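Local coordinates for metallo-beta-lactamase family protein (Staphylococcus aureus, PDB 3R2U) that probably acts as an iron-dependent hydrolase of the metallo-beta-lactamase superfamily, carrying a rhodanese-like domain in the same polypeptide, at residues D169-G174 / Q242-F247; Q214-H219 / I232-L237. All coordinates share one frame; numbering follows the deposited sequence.

Contact 1: D169-G174 / Q242-F247; sequences DFIFVG and QTNWAF. With FE (Fe (III) ion), chain E.
Asn244 ND2 comes up beside the backbone of Gly174, 3.6 Å from Gly174 C, and is gripped there by two acceptors, the carboxylate oxygen Glu240 OE1 and the backbone oxygen of Asp175. The other end of this amide makes an Asx turn: Asn244 OD1 accepts from Ala246 N at 3.1 Å, with the donor tilted 23° from the carbonyl plane. With both ends engaged, the amide is fixed in rotation just where the chain leaves helix 237-243. Asn244 CG stands anti to the backbone N (chi1 -173°), which brings the amide up against the loop that follows strand 164-168, a loop opened by the iron ligand Asp169. Glu240 OE1 also accepts from Gly174 N, a single oxygen thereby serving both segments. A water completes the polar bridge, giving hydrogen bonds to Gly174 O and Thr243 O and accepting one from Trp245 N at 2.8 Å. The apolar share of the contact falls to Ile171 and Phe247, whose side chains cross at about a right angle. Helix 191-206 adds Ile206 to the surroundings of the Phe247 ring. Ile171 reaches that ring at its edge, in the ring plane, with CD1 3.6 Å from Phe247 CZ.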
ATOM      1  N   ASP A 169     -23.481  23.234   5.782  1.00 18.74           N
ATOM      2  CA  ASP A 169     -22.780  24.497   5.802  1.00 19.19           C
ATOM      3  C   ASP A 169     -23.596  25.587   6.500  1.00 21.12           C
ATOM      4  O   ASP A 169     -23.338  26.788   6.320  1.00 23.26           O
ATOM      5  CB  ASP A 169     -22.382  24.913   4.378  1.00 19.90           C
ATOM      6  CG  ASP A 169     -21.288  24.029   3.792  1.00 18.23           C
ATOM      7  OD1 ASP A 169     -20.675  23.234   4.530  1.00 20.77           O
ATOM      8  OD2 ASP A 169     -21.029  24.132   2.593  1.00 21.20           O
ATOM      9  N   PHE A 170     -24.573  25.169   7.309  1.00 21.07           N
ATOM     10  CA  PHE A 170     -25.404  26.084   8.089  1.00 21.15           C
ATOM     11  C   PHE A 170     -24.607  26.537   9.322  1.00 22.35           C
ATOM     12  O   PHE A 170     -24.299  27.720   9.464  1.00 22.72           O
ATOM     13  CB  PHE A 170     -26.742  25.395   8.426  1.00 20.68           C
ATOM     14  CG  PHE A 170     -27.516  26.031   9.549  1.00 21.55           C
ATOM     15  CD1 PHE A 170     -27.675  27.400   9.621  1.00 23.25           C
ATOM     16  CD2 PHE A 170     -28.160  25.235  10.492  1.00 22.12           C
ATOM     17  CE1 PHE A 170     -28.416  27.984  10.658  1.00 23.83           C
ATOM     18  CE2 PHE A 170     -28.899  25.805  11.531  1.00 23.12           C
ATOM     19  CZ  PHE A 170     -29.024  27.187  11.613  1.00 24.93           C
ATOM     20  N   ILE A 171     -24.242  25.586  10.186  1.00 21.51           N
ATOM     21  CA  ILE A 171     -23.416  25.871  11.366  1.00 20.99           C
ATOM     22  C   ILE A 171     -22.093  25.114  11.316  1.00 21.12           C
ATOM     23  O   ILE A 171     -22.082  23.877  11.160  1.00 20.36           O
ATOM     24  CB  ILE A 171     -24.100  25.444  12.674  1.00 21.51           C
ATOM     25  CG1 ILE A 171     -25.432  26.194  12.862  1.00 22.72           C
ATOM     26  CG2 ILE A 171     -23.173  25.739  13.875  1.00 20.01           C
ATOM     27  CD1 ILE A 171     -26.216  25.704  14.042  1.00 24.22           C
ATOM     28  N   PHE A 172     -20.983  25.847  11.456  1.00 21.40           N
ATOM     29  CA  PHE A 172     -19.654  25.232  11.522  1.00 21.70           C
ATOM     30  C   PHE A 172     -19.175  25.310  12.944  1.00 22.79           C
ATOM     31  O   PHE A 172     -19.845  25.909  13.801  1.00 23.71           O
ATOM     32  CB  PHE A 172     -18.631  25.967  10.659  1.00 21.87           C
ATOM     33  CG  PHE A 172     -18.957  25.982   9.201  1.00 20.01           C
ATOM     34  CD1 PHE A 172     -19.142  24.796   8.511  1.00 23.84           C
ATOM     35  CD2 PHE A 172     -19.014  27.181   8.504  1.00 22.59           C
ATOM     36  CE1 PHE A 172     -19.415  24.802   7.149  1.00 24.20           C
ATOM     37  CE2 PHE A 172     -19.281  27.206   7.140  1.00 20.76           C
ATOM     38  CZ  PHE A 172     -19.498  26.022   6.463  1.00 23.70           C
ATOM     39  N   VAL A 173     -18.034  24.687  13.218  1.00 21.49           N
ATOM     40  CA  VAL A 173     -17.431  24.833  14.518  1.00 22.51           C
ATOM     41  C   VAL A 173     -16.803  26.208  14.499  1.00 23.07           C
ATOM     42  O   VAL A 173     -15.890  26.460  13.728  1.00 26.30           O
ATOM     43  CB  VAL A 173     -16.352  23.797  14.798  1.00 22.14           C
ATOM     44  CG1 VAL A 173     -15.652  24.127  16.115  1.00 21.91           C
ATOM     45  CG2 VAL A 173     -16.951  22.402  14.819  1.00 18.16           C
ATOM     46  N   GLY A 174     -17.333  27.114  15.294  1.00 23.98           N
ATOM     47  CA  GLY A 174     -16.784  28.461  15.389  1.00 25.46           C
ATOM     48  C   GLY A 174     -17.317  29.495  14.397  1.00 25.21           C
ATOM     49  O   GLY A 174     -16.950  30.652  14.481  1.00 26.09           O
ATOM     50  N   GLN A 242     -21.731  29.918  23.317  1.00 23.66           N
ATOM     51  CA  GLN A 242     -20.732  30.663  24.073  1.00 23.90           C
ATOM     52  C   GLN A 242     -19.634  31.286  23.219  1.00 24.99           C
ATOM     53  O   GLN A 242     -19.117  32.337  23.563  1.00 25.82           O
ATOM     54  CB  GLN A 242     -20.003  29.733  25.062  1.00 24.53           C
ATOM     55  CG  GLN A 242     -20.864  29.130  26.140  1.00 23.44           C
ATOM     56  CD  GLN A 242     -21.274  30.121  27.190  1.00 28.72           C
ATOM     57  OE1 GLN A 242     -20.506  31.015  27.554  1.00 29.08           O
ATOM     58  NE2 GLN A 242     -22.485  29.954  27.715  1.00 29.49           N
ATOM     59  N   THR A 243     -19.252  30.632  22.128  1.00 24.76           N
ATOM     60  CA  THR A 243     -18.063  31.054  21.380  1.00 25.14           C
ATOM     61  C   THR A 243     -18.248  31.460  19.907  1.00 25.57           C
ATOM     62  O   THR A 243     -17.378  32.107  19.343  1.00 28.03           O
ATOM     63  CB  THR A 243     -17.011  29.914  21.408  1.00 24.80           C
ATOM     64  OG1 THR A 243     -17.563  28.742  20.794  1.00 24.08           O
ATOM     65  CG2 THR A 243     -16.587  29.584  22.859  1.00 22.51           C
ATOM     66  N   ASN A 244     -19.346  31.051  19.290  1.00 24.41           N
ATOM     67  CA  ASN A 244     -19.646  31.355  17.879  1.00 24.61           C
ATOM     68  C   ASN A 244     -20.398  32.684  17.792  1.00 25.91           C
ATOM     69  O   ASN A 244     -21.522  32.788  18.294  1.00 26.98           O
ATOM     70  CB  ASN A 244     -20.475  30.205  17.314  1.00 22.95           C
ATOM     71  CG  ASN A 244     -20.727  30.298  15.810  1.00 24.09           C
ATOM     72  OD1 ASN A 244     -20.875  31.380  15.229  1.00 24.25           O
ATOM     73  ND2 ASN A 244     -20.830  29.130  15.181  1.00 21.14           N
ATOM     74  N   TRP A 245     -19.788  33.687  17.145  1.00 26.64           N
ATOM     75  CA  TRP A 245     -20.371  35.056  17.051  1.00 27.96           C
ATOM     76  C   TRP A 245     -21.827  35.092  16.589  1.00 26.49           C
ATOM     77  O   TRP A 245     -22.603  35.917  17.036  1.00 25.73           O
ATOM     78  CB  TRP A 245     -19.557  35.944  16.102  1.00 28.27           C
ATOM     79  CG  TRP A 245     -19.744  35.582  14.667  1.00 28.61           C
ATOM     80  CD1 TRP A 245     -19.038  34.663  13.955  1.00 28.81           C
ATOM     81  CD2 TRP A 245     -20.743  36.098  13.777  1.00 29.97           C
ATOM     82  NE1 TRP A 245     -19.521  34.580  12.674  1.00 29.22           N
ATOM     83  CE2 TRP A 245     -20.566  35.456  12.536  1.00 31.62           C
ATOM     84  CE3 TRP A 245     -21.768  37.041  13.908  1.00 32.34           C
ATOM     85  CZ2 TRP A 245     -21.370  35.730  11.431  1.00 29.59           C
ATOM     86  CZ3 TRP A 245     -22.572  37.315  12.809  1.00 32.82           C
ATOM     87  CH2 TRP A 245     -22.366  36.663  11.588  1.00 33.22           C
ATOM     88  N   ALA A 246     -22.166  34.207  15.667  1.00 26.03           N
ATOM     89  CA  ALA A 246     -23.493  34.160  15.071  1.00 25.54           C
ATOM     90  C   ALA A 246     -24.592  33.967  16.101  1.00 26.53           C
ATOM     91  O   ALA A 246     -25.698  34.412  15.903  1.00 26.00           O
ATOM     92  CB  ALA A 246     -23.546  33.053  14.031  1.00 24.35           C
ATOM     93  N   PHE A 247     -24.284  33.280  17.195  1.00 28.10           N
ATOM     94  CA  PHE A 247     -25.262  33.025  18.251  1.00 28.47           C
ATOM     95  C   PHE A 247     -25.445  34.143  19.271  1.00 30.55           C
ATOM     96  O   PHE A 247     -26.410  34.110  20.032  1.00 30.87           O
ATOM     97  CB  PHE A 247     -24.920  31.718  18.970  1.00 27.91           C
ATOM     98  CG  PHE A 247     -25.179  30.516  18.142  1.00 25.53           C
ATOM     99  CD1 PHE A 247     -26.379  29.853  18.233  1.00 27.02           C
ATOM    100  CD2 PHE A 247     -24.240  30.071  17.227  1.00 27.37           C
ATOM    101  CE1 PHE A 247     -26.632  28.741  17.431  1.00 26.68           C
ATOM    102  CE2 PHE A 247     -24.484  28.967  16.430  1.00 25.91           C
ATOM    103  CZ  PHE A 247     -25.686  28.300  16.540  1.00 25.32           C
TER
HETATM  104 FE    FE E 443     -21.934  24.607   0.688  1.00 52.55          FE
HETATM  105  O   HOH W   1     -17.158  33.179  16.336  1.00 27.21           O
HETATM  106  O   HOH W   2     -21.045  22.657  -0.095  1.00 15.67           O
HETATM  107  O   HOH W   3     -22.896  25.102  -1.415  1.00 15.09           O
HETATM  108  O   HOH W   4     -20.143  25.675   0.144  1.00 19.61           O

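Contact 2: Q214-H219 / I232-L237; sequences QIWPGH and IPTSTL
Trp216 and Thr234 lie side by side and point the same way, the methyl of the threonine meeting the edge of the indole in the ring plane, with Thr234 CG2 3.5 Å from Trp216 CD1. The indole is also held from within its own strand: Trp216 NE1 donates to Gln214 OE1 at 2.8 Å, approaching well above the carbonyl plane of the amide. The Gln214 chain, extended beyond CG (chi2 180°), carries its amide two residues along to the indole nitrogen. At the other end of that amide, NE2 makes a weak hydrogen bond to Thr234 O of the second subunit.

Ile215 and Ser235 place their side chains on the other face. There Ile215 CG1 rests 3.8 Å from Leu237 N, where the strand gives way to helix 237-243, while Ser235 OG turns to Glu240. Between the two faces run the backbones of an antiparallel pair at the margin of a mixed beta-sheet, where strand 235-236 is the outermost strand within this chain; this sheet is one of the two of the metallo-beta-lactamase alpha-beta/beta-alpha sandwich. Ile215 and Ser235 form the hydrogen-bonded pair. Ile215 N gives to Ser235 O at 2.8 Å, and Ser235 N returns a longer bond of 3.2 Å to Ile215 O. Gln214 and Thr236 make the neighbouring non-hydrogen-bonded pair, their side chains diverging; Gln214 CA there brings its hydrogen to Ser235 O. Thr236, at the N-cap of the helix, uses OG1 to cap Tyr239 N and to bond Tyr212 O of the second subunit. Further along the chain, the ring of Pro217 sets CD 3.4 Å from Pro233 O.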
ATOM      1  N   GLN A 214     -24.839  17.505  19.900  1.00 19.33           N
ATOM      2  CA  GLN A 214     -23.618  17.725  19.130  1.00 18.92           C
ATOM      3  C   GLN A 214     -23.959  18.427  17.811  1.00 20.01           C
ATOM      4  O   GLN A 214     -25.096  18.374  17.355  1.00 20.01           O
ATOM      5  CB  GLN A 214     -22.935  16.411  18.821  1.00 17.61           C
ATOM      6  CG  GLN A 214     -22.489  15.637  20.044  1.00 18.86           C
ATOM      7  CD  GLN A 214     -21.818  14.339  19.668  1.00 21.10           C
ATOM      8  OE1 GLN A 214     -20.998  14.306  18.763  1.00 22.22           O
ATOM      9  NE2 GLN A 214     -22.149  13.265  20.371  1.00 23.53           N
ATOM     10  N   ILE A 215     -22.963  19.099  17.229  1.00 20.53           N
ATOM     11  CA  ILE A 215     -23.088  19.753  15.936  1.00 21.22           C
ATOM     12  C   ILE A 215     -22.109  19.023  15.018  1.00 20.19           C
ATOM     13  O   ILE A 215     -20.910  18.981  15.281  1.00 21.51           O
ATOM     14  CB  ILE A 215     -22.718  21.274  15.977  1.00 20.46           C
ATOM     15  CG1 ILE A 215     -23.628  22.066  16.918  1.00 22.91           C
ATOM     16  CG2 ILE A 215     -22.764  21.876  14.594  1.00 22.33           C
ATOM     17  CD1 ILE A 215     -25.086  21.949  16.638  1.00 24.35           C
ATOM     18  N   TRP A 216     -22.631  18.427  13.961  1.00 18.99           N
ATOM     19  CA  TRP A 216     -21.834  17.684  13.015  1.00 18.43           C
ATOM     20  C   TRP A 216     -21.839  18.413  11.672  1.00 18.55           C
ATOM     21  O   TRP A 216     -22.704  18.184  10.851  1.00 18.59           O
ATOM     22  CB  TRP A 216     -22.409  16.284  12.863  1.00 18.72           C
ATOM     23  CG  TRP A 216     -22.460  15.508  14.150  1.00 20.27           C
ATOM     24  CD1 TRP A 216     -21.460  15.374  15.067  1.00 22.03           C
ATOM     25  CD2 TRP A 216     -23.544  14.702  14.618  1.00 20.00           C
ATOM     26  NE1 TRP A 216     -21.865  14.561  16.098  1.00 20.32           N
ATOM     27  CE2 TRP A 216     -23.141  14.131  15.845  1.00 21.47           C
ATOM     28  CE3 TRP A 216     -24.829  14.427  14.132  1.00 18.97           C
ATOM     29  CZ2 TRP A 216     -23.975  13.292  16.594  1.00 20.48           C
ATOM     30  CZ3 TRP A 216     -25.656  13.585  14.873  1.00 19.49           C
ATOM     31  CH2 TRP A 216     -25.220  13.029  16.093  1.00 19.26           C
ATOM     32  N   PRO A 217     -20.851  19.292  11.451  1.00 19.43           N
ATOM     33  CA  PRO A 217     -20.826  20.137  10.267  1.00 20.53           C
ATOM     34  C   PRO A 217     -20.340  19.431   8.997  1.00 19.86           C
ATOM     35  O   PRO A 217     -19.741  18.355   9.060  1.00 20.06           O
ATOM     36  CB  PRO A 217     -19.870  21.256  10.682  1.00 21.24           C
ATOM     37  CG  PRO A 217     -18.876  20.545  11.555  1.00 23.13           C
ATOM     38  CD  PRO A 217     -19.635  19.461  12.268  1.00 20.06           C
ATOM     39  N   GLY A 218     -20.590  20.071   7.864  1.00 19.35           N
ATOM     40  CA  GLY A 218     -20.214  19.536   6.569  1.00 19.20           C
ATOM     41  C   GLY A 218     -18.846  19.967   6.110  1.00 20.28           C
ATOM     42  O   GLY A 218     -18.297  19.391   5.186  1.00 19.28           O
ATOM     43  N   HIS A 219     -18.298  21.005   6.733  1.00 20.48           N
ATOM     44  CA  HIS A 219     -16.965  21.479   6.377  1.00 22.47           C
ATOM     45  C   HIS A 219     -16.255  21.915   7.624  1.00 24.62           C
ATOM     46  O   HIS A 219     -16.885  22.360   8.586  1.00 24.52           O
ATOM     47  CB  HIS A 219     -16.991  22.615   5.350  1.00 21.35           C
ATOM     48  CG  HIS A 219     -17.312  22.164   3.962  1.00 22.93           C
ATOM     49  ND1 HIS A 219     -18.604  22.084   3.483  1.00 23.44           N
ATOM     50  CD2 HIS A 219     -16.507  21.763   2.944  1.00 23.76           C
ATOM     51  CE1 HIS A 219     -18.584  21.644   2.237  1.00 24.64           C
ATOM     52  NE2 HIS A 219     -17.324  21.436   1.888  1.00 23.12           N
ATOM     53  N   ILE A 232     -11.419  20.569  15.054  1.00 39.34           N
ATOM     54  CA  ILE A 232     -12.155  19.573  15.826  1.00 38.15           C
ATOM     55  C   ILE A 232     -13.337  19.221  14.961  1.00 35.71           C
ATOM     56  O   ILE A 232     -14.006  20.111  14.450  1.00 35.52           O
ATOM     57  CB  ILE A 232     -12.600  20.086  17.218  1.00 38.40           C
ATOM     58  CG1 ILE A 232     -13.157  18.922  18.060  1.00 39.91           C
ATOM     59  CG2 ILE A 232     -13.623  21.229  17.092  1.00 37.78           C
ATOM     60  CD1 ILE A 232     -13.246  19.233  19.570  1.00 41.63           C
ATOM     61  N   PRO A 233     -13.596  17.929  14.784  1.00 34.68           N
ATOM     62  CA  PRO A 233     -14.643  17.564  13.833  1.00 34.11           C
ATOM     63  C   PRO A 233     -16.066  17.843  14.302  1.00 32.84           C
ATOM     64  O   PRO A 233     -16.990  17.781  13.477  1.00 31.70           O
ATOM     65  CB  PRO A 233     -14.435  16.055  13.645  1.00 35.33           C
ATOM     66  CG  PRO A 233     -13.804  15.586  14.902  1.00 35.69           C
ATOM     67  CD  PRO A 233     -13.027  16.752  15.472  1.00 35.48           C
ATOM     68  N   THR A 234     -16.254  18.150  15.590  1.00 28.41           N
ATOM     69  CA  THR A 234     -17.592  18.366  16.090  1.00 27.01           C
ATOM     70  C   THR A 234     -17.648  19.344  17.253  1.00 24.47           C
ATOM     71  O   THR A 234     -16.681  19.540  17.977  1.00 23.83           O
ATOM     72  CB  THR A 234     -18.198  17.035  16.597  1.00 28.24           C
ATOM     73  OG1 THR A 234     -17.580  16.668  17.826  1.00 34.38           O
ATOM     74  CG2 THR A 234     -17.997  15.912  15.601  1.00 30.56           C
ATOM     75  N   SER A 235     -18.801  19.945  17.445  1.00 21.86           N
ATOM     76  CA  SER A 235     -18.977  20.818  18.583  1.00 21.79           C
ATOM     77  C   SER A 235     -20.300  20.497  19.231  1.00 20.30           C
ATOM     78  O   SER A 235     -20.833  19.409  19.028  1.00 19.96           O
ATOM     79  CB  SER A 235     -18.903  22.269  18.150  1.00 21.73           C
ATOM     80  OG  SER A 235     -18.846  23.099  19.279  1.00 24.57           O
ATOM     81  N   THR A 236     -20.803  21.412  20.059  1.00 20.89           N
ATOM     82  CA  THR A 236     -22.098  21.259  20.701  1.00 19.68           C
ATOM     83  C   THR A 236     -22.790  22.590  20.592  1.00 19.52           C
ATOM     84  O   THR A 236     -22.143  23.625  20.491  1.00 21.16           O
ATOM     85  CB  THR A 236     -21.975  20.918  22.205  1.00 20.13           C
ATOM     86  OG1 THR A 236     -21.502  22.071  22.915  1.00 21.64           O
ATOM     87  CG2 THR A 236     -21.038  19.763  22.404  1.00 16.09           C
ATOM     88  N   LEU A 237     -24.109  22.573  20.667  1.00 19.83           N
ATOM     89  CA  LEU A 237     -24.883  23.792  20.550  1.00 20.19           C
ATOM     90  C   LEU A 237     -24.562  24.780  21.659  1.00 20.81           C
ATOM     91  O   LEU A 237     -24.381  25.972  21.406  1.00 21.28           O
ATOM     92  CB  LEU A 237     -26.388  23.467  20.513  1.00 20.27           C
ATOM     93  CG  LEU A 237     -27.360  24.661  20.397  1.00 21.97           C
ATOM     94  CD1 LEU A 237     -27.019  25.576  19.214  1.00 19.55           C
ATOM     95  CD2 LEU A 237     -28.818  24.177  20.306  1.00 22.94           C
TER

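In the fold
Contacts 1 and 2 lie about 9 Å apart, centre to centre, and share helix 237-243: strand 235-236 of contact 2 leads into it, and the segment 242-247 of contact 1 finishes it. Phe247 CE1 packs 3.7 Å from Leu237 CD1, so the turn that follows the helix folds back on the helix's first residue, and Glu240 within it serves both contacts. The segments 169-174 and 214-219 meet near the metal. Asp169, His80 and His143 bind the iron, with three waters on the same ion; Asp169 OD1 lies 2.6 Å from His219 ND1, a probable hydrogen bond through which contact 2 would help to position this ligand. Beside it, Phe172 CD1 packs 3.3 Å from His219 O.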